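Local coordinates for probable ATP-dependent kinase TDA10 (Saccharomyces cerevisiae, PDB 1ODF), which probably acts as an ATP-dependent kinase on a substrate not yet identified, with a fold closely resembling bacterial pantothenate kinase, at residues Ser37-Ser42 against Pro250-Tyr255; Gly160-Phe165 against Phe190-Leu195; Ile214-Gly219 against Ile275-Asn280. One frame throughout, in Å; residues are numbered along the deposited sequence.

Contact 1: residues Ser37-Ser42 against Pro250-Tyr255. With SO4 (sulfate ion), chain B.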
ATOM      1  N   SER A  37      -1.806  -5.000   2.076  1.00 31.09           N
ATOM      2  CA  SER A  37      -0.409  -5.014   1.661  1.00 30.87           C
ATOM      3  C   SER A  37      -0.090  -6.278   0.866  1.00 31.63           C
ATOM      4  O   SER A  37      -0.468  -7.390   1.255  1.00 31.57           O
ATOM      5  CB  SER A  37       0.500  -4.953   2.891  1.00 30.95           C
ATOM      6  OG  SER A  37       1.844  -4.705   2.534  1.00 29.46           O
ATOM      7  N   GLY A  38       0.614  -6.103  -0.243  1.00 30.55           N
ATOM      8  CA  GLY A  38       0.972  -7.245  -1.064  1.00 33.42           C
ATOM      9  C   GLY A  38       1.874  -6.842  -2.212  1.00 33.26           C
ATOM     10  O   GLY A  38       1.837  -5.696  -2.654  1.00 33.41           O
ATOM     11  N   PRO A  39       2.704  -7.761  -2.716  1.00 33.77           N
ATOM     12  CA  PRO A  39       3.586  -7.387  -3.823  1.00 34.16           C
ATOM     13  C   PRO A  39       2.804  -6.922  -5.035  1.00 34.09           C
ATOM     14  O   PRO A  39       1.634  -7.252  -5.196  1.00 34.37           O
ATOM     15  CB  PRO A  39       4.369  -8.672  -4.091  1.00 33.70           C
ATOM     16  CG  PRO A  39       4.421  -9.322  -2.739  1.00 32.66           C
ATOM     17  CD  PRO A  39       2.992  -9.130  -2.255  1.00 33.62           C
ATOM     18  N   GLN A  40       3.449  -6.129  -5.878  1.00 36.41           N
ATOM     19  CA  GLN A  40       2.804  -5.654  -7.096  1.00 37.64           C
ATOM     20  C   GLN A  40       2.427  -6.883  -7.930  1.00 37.52           C
ATOM     21  O   GLN A  40       3.247  -7.778  -8.132  1.00 36.65           O
ATOM     22  CB  GLN A  40       3.768  -4.763  -7.863  1.00 38.19           C
ATOM     23  CG  GLN A  40       4.145  -3.503  -7.105  1.00 43.84           C
ATOM     24  CD  GLN A  40       5.553  -3.035  -7.421  1.00 47.35           C
ATOM     25  OE1 GLN A  40       6.535  -3.704  -7.071  1.00 48.34           O
ATOM     26  NE2 GLN A  40       5.663  -1.886  -8.089  1.00 48.40           N
ATOM     27  N   GLY A  41       1.186  -6.929  -8.399  1.00 38.53           N
ATOM     28  CA  GLY A  41       0.736  -8.062  -9.186  1.00 40.41           C
ATOM     29  C   GLY A  41       0.019  -9.134  -8.370  1.00 41.53           C
ATOM     30  O   GLY A  41      -0.548 -10.077  -8.922  1.00 42.18           O
ATOM     31  N   SER A  42       0.037  -8.999  -7.051  1.00 41.20           N
ATOM     32  CA  SER A  42      -0.611  -9.987  -6.195  1.00 41.25           C
ATOM     33  C   SER A  42      -2.137  -9.921  -6.268  1.00 40.77           C
ATOM     34  O   SER A  42      -2.819 -10.885  -5.914  1.00 40.02           O
ATOM     35  CB  SER A  42      -0.159  -9.799  -4.742  1.00 40.79           C
ATOM     36  OG  SER A  42      -0.587  -8.549  -4.226  1.00 42.15           O
ATOM     37  N   PRO A 250      14.988  -4.556  -4.174  1.00 42.45           N
ATOM     38  CA  PRO A 250      15.798  -4.314  -2.971  1.00 40.94           C
ATOM     39  C   PRO A 250      14.902  -4.163  -1.733  1.00 40.58           C
ATOM     40  O   PRO A 250      15.173  -4.744  -0.676  1.00 38.82           O
ATOM     41  CB  PRO A 250      16.549  -3.031  -3.315  1.00 40.50           C
ATOM     42  CG  PRO A 250      16.723  -3.146  -4.811  1.00 40.56           C
ATOM     43  CD  PRO A 250      15.365  -3.633  -5.261  1.00 40.16           C
ATOM     44  N   SER A 251      13.827  -3.394  -1.880  1.00 37.75           N
ATOM     45  CA  SER A 251      12.887  -3.190  -0.781  1.00 36.58           C
ATOM     46  C   SER A 251      12.301  -4.519  -0.316  1.00 36.59           C
ATOM     47  O   SER A 251      12.231  -4.792   0.877  1.00 35.92           O
ATOM     48  CB  SER A 251      11.759  -2.259  -1.216  1.00 32.86           C
ATOM     49  OG  SER A 251      12.253  -0.955  -1.425  1.00 31.49           O
ATOM     50  N   TYR A 252      11.878  -5.340  -1.273  1.00 37.53           N
ATOM     51  CA  TYR A 252      11.303  -6.643  -0.963  1.00 37.46           C
ATOM     52  C   TYR A 252      12.282  -7.482  -0.154  1.00 35.98           C
ATOM     53  O   TYR A 252      11.934  -7.999   0.909  1.00 33.84           O
ATOM     54  CB  TYR A 252      10.925  -7.385  -2.260  1.00 38.92           C
ATOM     55  CG  TYR A 252       9.647  -6.892  -2.904  1.00 42.05           C
ATOM     56  CD1 TYR A 252       9.589  -6.609  -4.272  1.00 40.77           C
ATOM     57  CD2 TYR A 252       8.493  -6.691  -2.142  1.00 43.17           C
ATOM     58  CE1 TYR A 252       8.411  -6.131  -4.859  1.00 42.19           C
ATOM     59  CE2 TYR A 252       7.313  -6.214  -2.722  1.00 42.50           C
ATOM     60  CZ  TYR A 252       7.278  -5.934  -4.075  1.00 43.65           C
ATOM     61  OH  TYR A 252       6.114  -5.435  -4.633  1.00 44.90           O
ATOM     62  N   LYS A 253      13.506  -7.600  -0.660  1.00 35.12           N
ATOM     63  CA  LYS A 253      14.542  -8.380   0.002  1.00 38.41           C
ATOM     64  C   LYS A 253      14.858  -7.874   1.409  1.00 37.53           C
ATOM     65  O   LYS A 253      15.146  -8.661   2.305  1.00 38.32           O
ATOM     66  CB  LYS A 253      15.834  -8.369  -0.822  1.00 41.89           C
ATOM     67  CG  LYS A 253      15.709  -8.958  -2.210  1.00 47.35           C
ATOM     68  CD  LYS A 253      17.053  -8.929  -2.933  1.00 49.71           C
ATOM     69  CE  LYS A 253      16.960  -9.592  -4.305  1.00 55.15           C
ATOM     70  NZ  LYS A 253      18.298  -9.714  -4.979  1.00 56.76           N
ATOM     71  N   LEU A 254      14.814  -6.560   1.595  1.00 36.10           N
ATOM     72  CA  LEU A 254      15.111  -5.986   2.896  1.00 37.09           C
ATOM     73  C   LEU A 254      13.993  -6.084   3.944  1.00 36.28           C
ATOM     74  O   LEU A 254      14.250  -6.490   5.072  1.00 35.33           O
ATOM     75  CB  LEU A 254      15.488  -4.510   2.747  1.00 38.87           C
ATOM     76  CG  LEU A 254      16.807  -4.033   3.372  1.00 42.40           C
ATOM     77  CD1 LEU A 254      16.728  -2.532   3.590  1.00 43.06           C
ATOM     78  CD2 LEU A 254      17.071  -4.746   4.690  1.00 40.87           C
ATOM     79  N   TYR A 255      12.760  -5.741   3.562  1.00 35.23           N
ATOM     80  CA  TYR A 255      11.644  -5.706   4.513  1.00 33.99           C
ATOM     81  C   TYR A 255      10.562  -6.776   4.514  1.00 33.41           C
ATOM     82  O   TYR A 255       9.943  -7.013   5.550  1.00 34.69           O
ATOM     83  CB  TYR A 255      10.920  -4.361   4.395  1.00 32.85           C
ATOM     84  CG  TYR A 255      11.820  -3.154   4.254  1.00 30.31           C
ATOM     85  CD1 TYR A 255      11.906  -2.458   3.046  1.00 28.95           C
ATOM     86  CD2 TYR A 255      12.546  -2.675   5.343  1.00 29.84           C
ATOM     87  CE1 TYR A 255      12.690  -1.303   2.931  1.00 30.91           C
ATOM     88  CE2 TYR A 255      13.329  -1.525   5.245  1.00 30.57           C
ATOM     89  CZ  TYR A 255      13.398  -0.844   4.040  1.00 32.59           C
ATOM     90  OH  TYR A 255      14.156   0.301   3.959  1.00 33.74           O
TER
HETATM   91  S   SO4 B 501      -1.968  -5.391  -7.765  1.00 40.02           S
HETATM   92  O1  SO4 B 501      -1.944  -6.744  -8.349  1.00 43.69           O
HETATM   93  O2  SO4 B 501      -0.626  -4.787  -7.860  1.00 39.71           O
HETATM   94  O3  SO4 B 501      -2.920  -4.562  -8.518  1.00 43.35           O
HETATM   95  O4  SO4 B 501      -2.401  -5.469  -6.353  1.00 40.69           O

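Contact 2: residues Gly160-Phe165 against Phe190-Leu195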
ATOM      1  N   GLY A 160      -1.347  -0.525  -0.380  1.00 31.06           N
ATOM      2  CA  GLY A 160      -0.085  -0.284  -1.057  1.00 28.46           C
ATOM      3  C   GLY A 160       0.757  -1.552  -1.040  1.00 30.18           C
ATOM      4  O   GLY A 160       0.506  -2.469  -0.248  1.00 28.28           O
ATOM      5  N   TRP A 161       1.764  -1.604  -1.908  1.00 30.67           N
ATOM      6  CA  TRP A 161       2.636  -2.771  -2.000  1.00 32.86           C
ATOM      7  C   TRP A 161       3.684  -2.823  -0.887  1.00 32.05           C
ATOM      8  O   TRP A 161       4.289  -3.872  -0.665  1.00 32.91           O
ATOM      9  CB  TRP A 161       3.339  -2.821  -3.373  1.00 31.96           C
ATOM     10  CG  TRP A 161       4.266  -1.675  -3.601  1.00 27.72           C
ATOM     11  CD1 TRP A 161       3.947  -0.446  -4.109  1.00 28.29           C
ATOM     12  CD2 TRP A 161       5.641  -1.603  -3.213  1.00 26.90           C
ATOM     13  NE1 TRP A 161       5.041   0.391  -4.052  1.00 26.80           N
ATOM     14  CE2 TRP A 161       6.092  -0.294  -3.503  1.00 25.22           C
ATOM     15  CE3 TRP A 161       6.538  -2.516  -2.640  1.00 28.69           C
ATOM     16  CZ2 TRP A 161       7.395   0.122  -3.235  1.00 24.37           C
ATOM     17  CZ3 TRP A 161       7.827  -2.101  -2.378  1.00 25.09           C
ATOM     18  CH2 TRP A 161       8.245  -0.793  -2.674  1.00 25.96           C
ATOM     19  N   PHE A 162       3.899  -1.707  -0.191  1.00 31.24           N
ATOM     20  CA  PHE A 162       4.887  -1.664   0.890  1.00 30.88           C
ATOM     21  C   PHE A 162       4.328  -1.269   2.270  1.00 29.71           C
ATOM     22  O   PHE A 162       5.089  -0.958   3.190  1.00 30.07           O
ATOM     23  CB  PHE A 162       6.028  -0.716   0.511  1.00 31.26           C
ATOM     24  CG  PHE A 162       5.614   0.731   0.422  1.00 31.60           C
ATOM     25  CD1 PHE A 162       5.751   1.581   1.524  1.00 29.19           C
ATOM     26  CD2 PHE A 162       5.088   1.246  -0.760  1.00 31.83           C
ATOM     27  CE1 PHE A 162       5.371   2.928   1.449  1.00 30.78           C
ATOM     28  CE2 PHE A 162       4.702   2.597  -0.851  1.00 33.32           C
ATOM     29  CZ  PHE A 162       4.845   3.441   0.258  1.00 31.63           C
ATOM     30  N   LEU A 163       3.011  -1.280   2.420  1.00 28.01           N
ATOM     31  CA  LEU A 163       2.420  -0.928   3.697  1.00 29.24           C
ATOM     32  C   LEU A 163       2.806  -1.962   4.757  1.00 30.60           C
ATOM     33  O   LEU A 163       2.646  -3.172   4.558  1.00 29.03           O
ATOM     34  CB  LEU A 163       0.897  -0.851   3.581  1.00 29.09           C
ATOM     35  CG  LEU A 163       0.287   0.131   2.575  1.00 30.52           C
ATOM     36  CD1 LEU A 163      -1.219   0.207   2.796  1.00 29.50           C
ATOM     37  CD2 LEU A 163       0.908   1.506   2.735  1.00 28.97           C
ATOM     38  N   GLY A 164       3.322  -1.482   5.883  1.00 28.94           N
ATOM     39  CA  GLY A 164       3.711  -2.396   6.938  1.00 31.13           C
ATOM     40  C   GLY A 164       5.215  -2.571   7.051  1.00 32.06           C
ATOM     41  O   GLY A 164       5.705  -2.995   8.099  1.00 31.73           O
ATOM     42  N   PHE A 165       5.949  -2.260   5.982  1.00 32.83           N
ATOM     43  CA  PHE A 165       7.406  -2.376   6.007  1.00 33.51           C
ATOM     44  C   PHE A 165       7.941  -1.380   7.026  1.00 33.33           C
ATOM     45  O   PHE A 165       7.443  -0.255   7.131  1.00 34.22           O
ATOM     46  CB  PHE A 165       8.011  -2.049   4.632  1.00 33.46           C
ATOM     47  CG  PHE A 165       7.681  -3.048   3.556  1.00 34.53           C
ATOM     48  CD1 PHE A 165       6.772  -4.083   3.786  1.00 33.13           C
ATOM     49  CD2 PHE A 165       8.247  -2.920   2.283  1.00 34.80           C
ATOM     50  CE1 PHE A 165       6.427  -4.976   2.760  1.00 32.73           C
ATOM     51  CE2 PHE A 165       7.911  -3.804   1.252  1.00 32.46           C
ATOM     52  CZ  PHE A 165       6.996  -4.835   1.493  1.00 32.92           C
ATOM     53  N   PHE A 190      10.498   5.665   6.974  1.00 34.82           N
ATOM     54  CA  PHE A 190      10.169   6.062   8.333  1.00 36.15           C
ATOM     55  C   PHE A 190       8.880   6.879   8.447  1.00 35.85           C
ATOM     56  O   PHE A 190       8.023   6.578   9.279  1.00 34.53           O
ATOM     57  CB  PHE A 190      11.321   6.868   8.943  1.00 38.24           C
ATOM     58  CG  PHE A 190      11.042   7.342  10.343  1.00 40.31           C
ATOM     59  CD1 PHE A 190      11.011   6.440  11.403  1.00 41.07           C
ATOM     60  CD2 PHE A 190      10.729   8.678  10.589  1.00 41.46           C
ATOM     61  CE1 PHE A 190      10.668   6.858  12.691  1.00 40.24           C
ATOM     62  CE2 PHE A 190      10.383   9.104  11.869  1.00 40.42           C
ATOM     63  CZ  PHE A 190      10.352   8.195  12.920  1.00 39.83           C
ATOM     64  N   PHE A 191       8.745   7.901   7.609  1.00 35.06           N
ATOM     65  CA  PHE A 191       7.575   8.772   7.654  1.00 38.15           C
ATOM     66  C   PHE A 191       6.229   8.064   7.505  1.00 36.54           C
ATOM     67  O   PHE A 191       5.233   8.511   8.074  1.00 36.79           O
ATOM     68  CB  PHE A 191       7.683   9.880   6.599  1.00 42.92           C
ATOM     69  CG  PHE A 191       8.776  10.884   6.869  1.00 48.50           C
ATOM     70  CD1 PHE A 191      10.120  10.549   6.675  1.00 50.16           C
ATOM     71  CD2 PHE A 191       8.462  12.177   7.300  1.00 52.67           C
ATOM     72  CE1 PHE A 191      11.135  11.485   6.903  1.00 53.23           C
ATOM     73  CE2 PHE A 191       9.472  13.129   7.534  1.00 54.24           C
ATOM     74  CZ  PHE A 191      10.811  12.780   7.334  1.00 53.69           C
ATOM     75  N   TYR A 192       6.193   6.973   6.744  1.00 33.98           N
ATOM     76  CA  TYR A 192       4.954   6.238   6.547  1.00 33.09           C
ATOM     77  C   TYR A 192       4.665   5.411   7.784  1.00 34.13           C
ATOM     78  O   TYR A 192       3.565   5.458   8.330  1.00 32.27           O
ATOM     79  CB  TYR A 192       5.055   5.296   5.344  1.00 33.20           C
ATOM     80  CG  TYR A 192       5.434   5.958   4.036  1.00 32.50           C
ATOM     81  CD1 TYR A 192       6.754   6.349   3.784  1.00 31.51           C
ATOM     82  CD2 TYR A 192       4.483   6.149   3.028  1.00 30.83           C
ATOM     83  CE1 TYR A 192       7.118   6.907   2.557  1.00 32.03           C
ATOM     84  CE2 TYR A 192       4.837   6.706   1.797  1.00 30.52           C
ATOM     85  CZ  TYR A 192       6.155   7.077   1.569  1.00 32.21           C
ATOM     86  OH  TYR A 192       6.519   7.588   0.349  1.00 35.35           O
ATOM     87  N   SER A 193       5.663   4.643   8.213  0.50 33.37           N
ATOM     88  CA  SER A 193       5.541   3.791   9.387  0.50 32.86           C
ATOM     89  C   SER A 193       5.139   4.590  10.627  0.50 32.86           C
ATOM     90  O   SER A 193       4.207   4.224  11.341  0.50 31.79           O
ATOM     91  CB  SER A 193       6.873   3.087   9.644  0.50 34.71           C
ATOM     92  OG  SER A 193       7.933   4.026   9.756  0.50 34.79           O
ATOM     93  N   ASP A 194       5.849   5.688  10.866  1.00 33.09           N
ATOM     94  CA  ASP A 194       5.595   6.550  12.017  1.00 35.59           C
ATOM     95  C   ASP A 194       4.187   7.125  12.017  1.00 36.54           C
ATOM     96  O   ASP A 194       3.527   7.210  13.051  1.00 36.67           O
ATOM     97  CB  ASP A 194       6.600   7.704  12.023  1.00 36.89           C
ATOM     98  CG  ASP A 194       6.535   8.532  13.294  1.00 38.22           C
ATOM     99  OD1 ASP A 194       6.891   7.989  14.363  1.00 38.07           O
ATOM    100  OD2 ASP A 194       6.128   9.714  13.225  1.00 36.88           O
ATOM    101  N   LEU A 195       3.743   7.512  10.833  1.00 36.72           N
ATOM    102  CA  LEU A 195       2.434   8.102  10.635  1.00 37.22           C
ATOM    103  C   LEU A 195       1.280   7.090  10.607  1.00 36.96           C
ATOM    104  O   LEU A 195       0.146   7.420  10.982  1.00 34.86           O
ATOM    105  CB  LEU A 195       2.466   8.876   9.322  1.00 39.62           C
ATOM    106  CG  LEU A 195       1.377   9.889   8.995  1.00 44.52           C
ATOM    107  CD1 LEU A 195       1.240  10.913  10.123  1.00 43.11           C
ATOM    108  CD2 LEU A 195       1.749  10.575   7.677  1.00 46.96           C
TER

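Contact 3: residues Ile214-Gly219 against Ile275-Asn280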
ATOM      1  N   ILE A 214       9.280 -14.658  -4.477  1.00 51.92           N
ATOM      2  CA  ILE A 214       9.197 -13.236  -4.765  1.00 54.27           C
ATOM      3  C   ILE A 214       9.469 -12.884  -6.230  1.00 56.69           C
ATOM      4  O   ILE A 214       9.079 -11.811  -6.703  1.00 56.44           O
ATOM      5  CB  ILE A 214      10.151 -12.423  -3.856  1.00 52.43           C
ATOM      6  CG1 ILE A 214       9.707 -10.958  -3.838  1.00 53.01           C
ATOM      7  CG2 ILE A 214      11.585 -12.532  -4.352  1.00 52.09           C
ATOM      8  CD1 ILE A 214       8.259 -10.758  -3.366  1.00 48.72           C
ATOM      9  N   ASN A 215      10.131 -13.782  -6.953  1.00 57.12           N
ATOM     10  CA  ASN A 215      10.415 -13.516  -8.354  1.00 56.85           C
ATOM     11  C   ASN A 215       9.145 -13.660  -9.180  1.00 55.28           C
ATOM     12  O   ASN A 215       9.150 -13.458 -10.395  1.00 55.22           O
ATOM     13  CB  ASN A 215      11.525 -14.439  -8.867  1.00 56.78           C
ATOM     14  CG  ASN A 215      12.894 -14.032  -8.351  1.00 57.62           C
ATOM     15  OD1 ASN A 215      13.277 -12.862  -8.432  1.00 57.90           O
ATOM     16  ND2 ASN A 215      13.642 -14.995  -7.823  1.00 60.36           N
ATOM     17  N   ASN A 216       8.052 -14.000  -8.509  1.00 54.23           N
ATOM     18  CA  ASN A 216       6.768 -14.121  -9.181  1.00 52.75           C
ATOM     19  C   ASN A 216       6.394 -12.727  -9.663  1.00 51.84           C
ATOM     20  O   ASN A 216       5.650 -12.566 -10.631  1.00 52.11           O
ATOM     21  CB  ASN A 216       5.694 -14.632  -8.216  1.00 53.97           C
ATOM     22  CG  ASN A 216       5.835 -16.114  -7.917  1.00 54.62           C
ATOM     23  OD1 ASN A 216       5.035 -16.691  -7.176  1.00 54.41           O
ATOM     24  ND2 ASN A 216       6.852 -16.737  -8.496  1.00 52.93           N
ATOM     25  N   VAL A 217       6.923 -11.720  -8.976  1.00 49.61           N
ATOM     26  CA  VAL A 217       6.650 -10.334  -9.318  1.00 48.95           C
ATOM     27  C   VAL A 217       7.081 -10.022 -10.751  1.00 47.70           C
ATOM     28  O   VAL A 217       6.357  -9.342 -11.474  1.00 46.09           O
ATOM     29  CB  VAL A 217       7.344  -9.364  -8.322  1.00 48.00           C
ATOM     30  CG1 VAL A 217       7.191  -7.919  -8.788  1.00 49.42           C
ATOM     31  CG2 VAL A 217       6.725  -9.521  -6.942  1.00 47.69           C
ATOM     32  N   TYR A 218       8.249 -10.512 -11.161  1.00 47.52           N
ATOM     33  CA  TYR A 218       8.710 -10.273 -12.529  1.00 47.29           C
ATOM     34  C   TYR A 218       7.683 -10.875 -13.472  1.00 48.21           C
ATOM     35  O   TYR A 218       7.197 -10.213 -14.394  1.00 47.12           O
ATOM     36  CB  TYR A 218      10.066 -10.933 -12.796  1.00 46.52           C
ATOM     37  CG  TYR A 218      11.238 -10.265 -12.117  1.00 46.70           C
ATOM     38  CD1 TYR A 218      11.718 -10.732 -10.891  1.00 48.07           C
ATOM     39  CD2 TYR A 218      11.871  -9.168 -12.700  1.00 45.46           C
ATOM     40  CE1 TYR A 218      12.801 -10.122 -10.266  1.00 46.78           C
ATOM     41  CE2 TYR A 218      12.955  -8.546 -12.084  1.00 45.91           C
ATOM     42  CZ  TYR A 218      13.414  -9.029 -10.867  1.00 46.25           C
ATOM     43  OH  TYR A 218      14.472  -8.415 -10.240  1.00 45.51           O
ATOM     44  N   GLY A 219       7.350 -12.136 -13.221  1.00 48.51           N
ATOM     45  CA  GLY A 219       6.379 -12.824 -14.048  1.00 49.53           C
ATOM     46  C   GLY A 219       5.080 -12.062 -14.199  1.00 50.46           C
ATOM     47  O   GLY A 219       4.624 -11.822 -15.315  1.00 51.20           O
ATOM     48  N   ILE A 275      -0.012 -16.860  -1.434  1.00 40.15           N
ATOM     49  CA  ILE A 275      -0.520 -17.226  -2.755  1.00 42.11           C
ATOM     50  C   ILE A 275       0.596 -17.587  -3.720  1.00 42.57           C
ATOM     51  O   ILE A 275       1.724 -17.116  -3.583  1.00 38.28           O
ATOM     52  CB  ILE A 275      -1.355 -16.092  -3.383  1.00 43.83           C
ATOM     53  CG1 ILE A 275      -0.441 -14.942  -3.819  1.00 45.79           C
ATOM     54  CG2 ILE A 275      -2.386 -15.605  -2.386  1.00 45.55           C
ATOM     55  CD1 ILE A 275      -1.166 -13.828  -4.558  1.00 46.75           C
ATOM     56  N   ASP A 276       0.261 -18.422  -4.701  1.00 46.45           N
ATOM     57  CA  ASP A 276       1.220 -18.878  -5.705  1.00 50.69           C
ATOM     58  C   ASP A 276       1.124 -18.083  -7.006  1.00 52.77           C
ATOM     59  O   ASP A 276       0.302 -17.169  -7.128  1.00 51.94           O
ATOM     60  CB  ASP A 276       0.998 -20.366  -5.996  1.00 52.87           C
ATOM     61  CG  ASP A 276      -0.357 -20.647  -6.647  1.00 56.27           C
ATOM     62  OD1 ASP A 276      -0.727 -21.841  -6.745  1.00 57.65           O
ATOM     63  OD2 ASP A 276      -1.051 -19.692  -7.066  1.00 55.51           O
ATOM     64  N   SER A 277       1.962 -18.447  -7.975  1.00 55.36           N
ATOM     65  CA  SER A 277       1.993 -17.790  -9.282  1.00 57.26           C
ATOM     66  C   SER A 277       0.598 -17.519  -9.841  1.00 57.93           C
ATOM     67  O   SER A 277       0.342 -16.447 -10.382  1.00 59.14           O
ATOM     68  CB  SER A 277       2.776 -18.644 -10.276  1.00 57.76           C
ATOM     69  OG  SER A 277       4.031 -19.020  -9.734  1.00 62.52           O
ATOM     70  N   ASN A 278      -0.303 -18.485  -9.713  1.00 59.19           N
ATOM     71  CA  ASN A 278      -1.667 -18.318 -10.218  1.00 60.97           C
ATOM     72  C   ASN A 278      -2.578 -17.602  -9.232  1.00 61.55           C
ATOM     73  O   ASN A 278      -3.804 -17.659  -9.359  1.00 62.38           O
ATOM     74  CB  ASN A 278      -2.291 -19.673 -10.562  1.00 62.72           C
ATOM     75  CG  ASN A 278      -1.777 -20.240 -11.868  1.00 64.56           C
ATOM     76  OD1 ASN A 278      -2.286 -21.249 -12.356  1.00 67.13           O
ATOM     77  ND2 ASN A 278      -0.764 -19.596 -12.443  1.00 63.94           N
ATOM     78  N   ARG A 279      -1.978 -16.927  -8.256  1.00 61.06           N
ATOM     79  CA  ARG A 279      -2.730 -16.207  -7.234  1.00 60.63           C
ATOM     80  C   ARG A 279      -3.585 -17.175  -6.425  1.00 58.53           C
ATOM     81  O   ARG A 279      -4.608 -16.782  -5.868  1.00 58.85           O
ATOM     82  CB  ARG A 279      -3.636 -15.140  -7.861  1.00 62.06           C
ATOM     83  CG  ARG A 279      -3.068 -14.482  -9.104  1.00 66.14           C
ATOM     84  CD  ARG A 279      -1.750 -13.779  -8.841  1.00 69.04           C
ATOM     85  NE  ARG A 279      -1.079 -13.415 -10.088  1.00 72.20           N
ATOM     86  CZ  ARG A 279      -1.609 -12.642 -11.034  1.00 72.98           C
ATOM     87  NH1 ARG A 279      -2.829 -12.137 -10.888  1.00 74.09           N
ATOM     88  NH2 ARG A 279      -0.919 -12.382 -12.137  1.00 73.30           N
ATOM     89  N   ASN A 280      -3.169 -18.438  -6.374  1.00 57.62           N
ATOM     90  CA  ASN A 280      -3.890 -19.457  -5.613  1.00 56.59           C
ATOM     91  C   ASN A 280      -3.374 -19.511  -4.175  1.00 54.23           C
ATOM     92  O   ASN A 280      -2.165 -19.494  -3.938  1.00 52.16           O
ATOM     93  CB  ASN A 280      -3.721 -20.842  -6.252  1.00 60.85           C
ATOM     94  CG  ASN A 280      -4.547 -21.016  -7.517  1.00 63.03           C
ATOM     95  OD1 ASN A 280      -5.774 -20.860  -7.504  1.00 64.54           O
ATOM     96  ND2 ASN A 280      -3.878 -21.358  -8.616  1.00 64.22           N
TER

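Contact 1: residues Ser37-Ser42 against Pro250-Tyr255
P39 and Y252 mark the closest backbone approach, their CA atoms 8.3 Å apart, with P39-S42 folded into a type II beta turn and P250-Y255 helical, so a side chain has to bridge the gap. Y252 does so. Its CG stands anti to the carbonyl carbon (chi1 -77°), and the ring carries its hydroxyl to the turn, where two bonds to Q40 grip it. The backbone N of Q40 donates to Y252 OH over 3.0 Å, close to straight at 161°. In return Y252 OH donates to OE1 of the Q40 side chain, also 3.0 Å away; the donor lies 24° out of the carbonyl plane. Bent at chi2, the Q40 chain folds its amide back to the phenol, and OE1 ends at the edge of the ring, near its plane. P39 adds an apolar touch, CB lying 4.0 Å from Y252 CZ. A phenylalanine in place of Y252 would probably leave the backbone N of Q40 without its acceptor and its OE1 without that donor, freeing the glutamine to turn. Within the turn, P39 O accepts from both S42 N and S42 OG, the latter at 2.7 Å. Next along, G41 N points straight at a sulfate, 2.9 Å from its O2; G43 N and S45 N bind the same ion, consistent with the phosphate-binding role of a P-loop predicted to hold ATP. The loop joins strand 32-37 to helix 44-59, while helix 249-262 supplies Y252, whose ring also meets W161 edge-to-face beyond strand 155-160.

Contact 2: residues Gly160-Phe165 against Phe190-Leu195
F162 meets Y192 through a T-shaped pair of rings, the edge of the phenylalanine driven at the face of the tyrosine. Starting at F162 CB, which points toward the helix, chi1 of 67° sets CG between the backbone N and the carbonyl carbon. From there CD2 turns back over the indole of W161, 3.2 Å above its plane and offset toward the rim. On the far side of the ring, CE1 rests over the Y192 face, 3.7 Å from Y192 CD2. CZ, the tip, makes the nearest touch of the contact at 3.6 Å from Y192 CE2. The ring centroids are 5.1 Å apart and the planes stand at 86°, which is the evidence for edge-to-face packing. F162 CA lies 3.7 Å above the plane of the F165 ring, over its centre; the type II turn F162-F165 is closed by the backbone bond from F165 N to F162 O. At the positive phi of G164 within this turn, a CB would be jammed against the carbonyl O of L163, which suits a glycine at that place. A second, looser touch brings F165 O to 4.2 Å from S193 CB. The Y192 hydroxyl has its partners outside, at G100 N and H102 ND1. No hydrogen bond crosses between the two segments, so their union is dispersion and ring electrostatics: C-H bonds of F162 meet the pi face of Y192, a buried aromatic join of the loop after strand 155-160 to helix 182-195.

Contact 3: residues Ile214-Gly219 against Ile275-Asn280
N216 reaches S277 at the surface, where the two backbones come to 6.0 Å between their CA atoms. With CG anti to the carbonyl carbon (chi1 -75°), the asparagine side chain projects toward the loop and presents its amide end to the serine hydroxyl. OG of S277 sits 3.9 Å from N216 CG. That separation suits van der Waals packing, and the orientation of the amide is uncertain, so no polar bond is inferred between them. The loop's own conformation is better fixed. D276 CB points away from the helix, and chi1 of 65° brings OD2 over the turn to accept from N280 N at 2.6 Å, the donor approaching from above the carboxylate plane. Backbone bonds close the same loop: R279 N to D276 O spans a type I turn, and D276 N gives to N280 O at 2.8 Å. The side chain of R279 makes a cation-pi contact with W220, and S277 O accepts from W220 NE1. Together with these two backbone bonds, the left-handed backbone of R279 (phi 62°) just after the turn defines a 3:5 beta hairpin, a type I turn followed by a G1 bulge, joining antiparallel strands 269-275 and 281-287, with the first turn of helix 216-232 packed beside it.

From the N terminus, strand 32-37 leads into the loop 37-42, and contact 1 closes a loop of 207 residues when helix 249-262 comes back to it, tying the P-loop to that helix. Contact 2 is nested inside, closing a shorter loop from 160-165 to 190-195 and joining the loop after strand 155-160 to helix 182-195. Contact 3 opens at 214-219, inside the first loop, but closes at 275-280 beyond its end, so contacts 1 and 3 cross, whereas contacts 2 and 3 are in series. It ties the start of helix 216-232 to the hairpin between strands 269-275 and 281-287, whose R279 CZ packs on G41 O. S37 OG probably bonds to L163 O of contact 2.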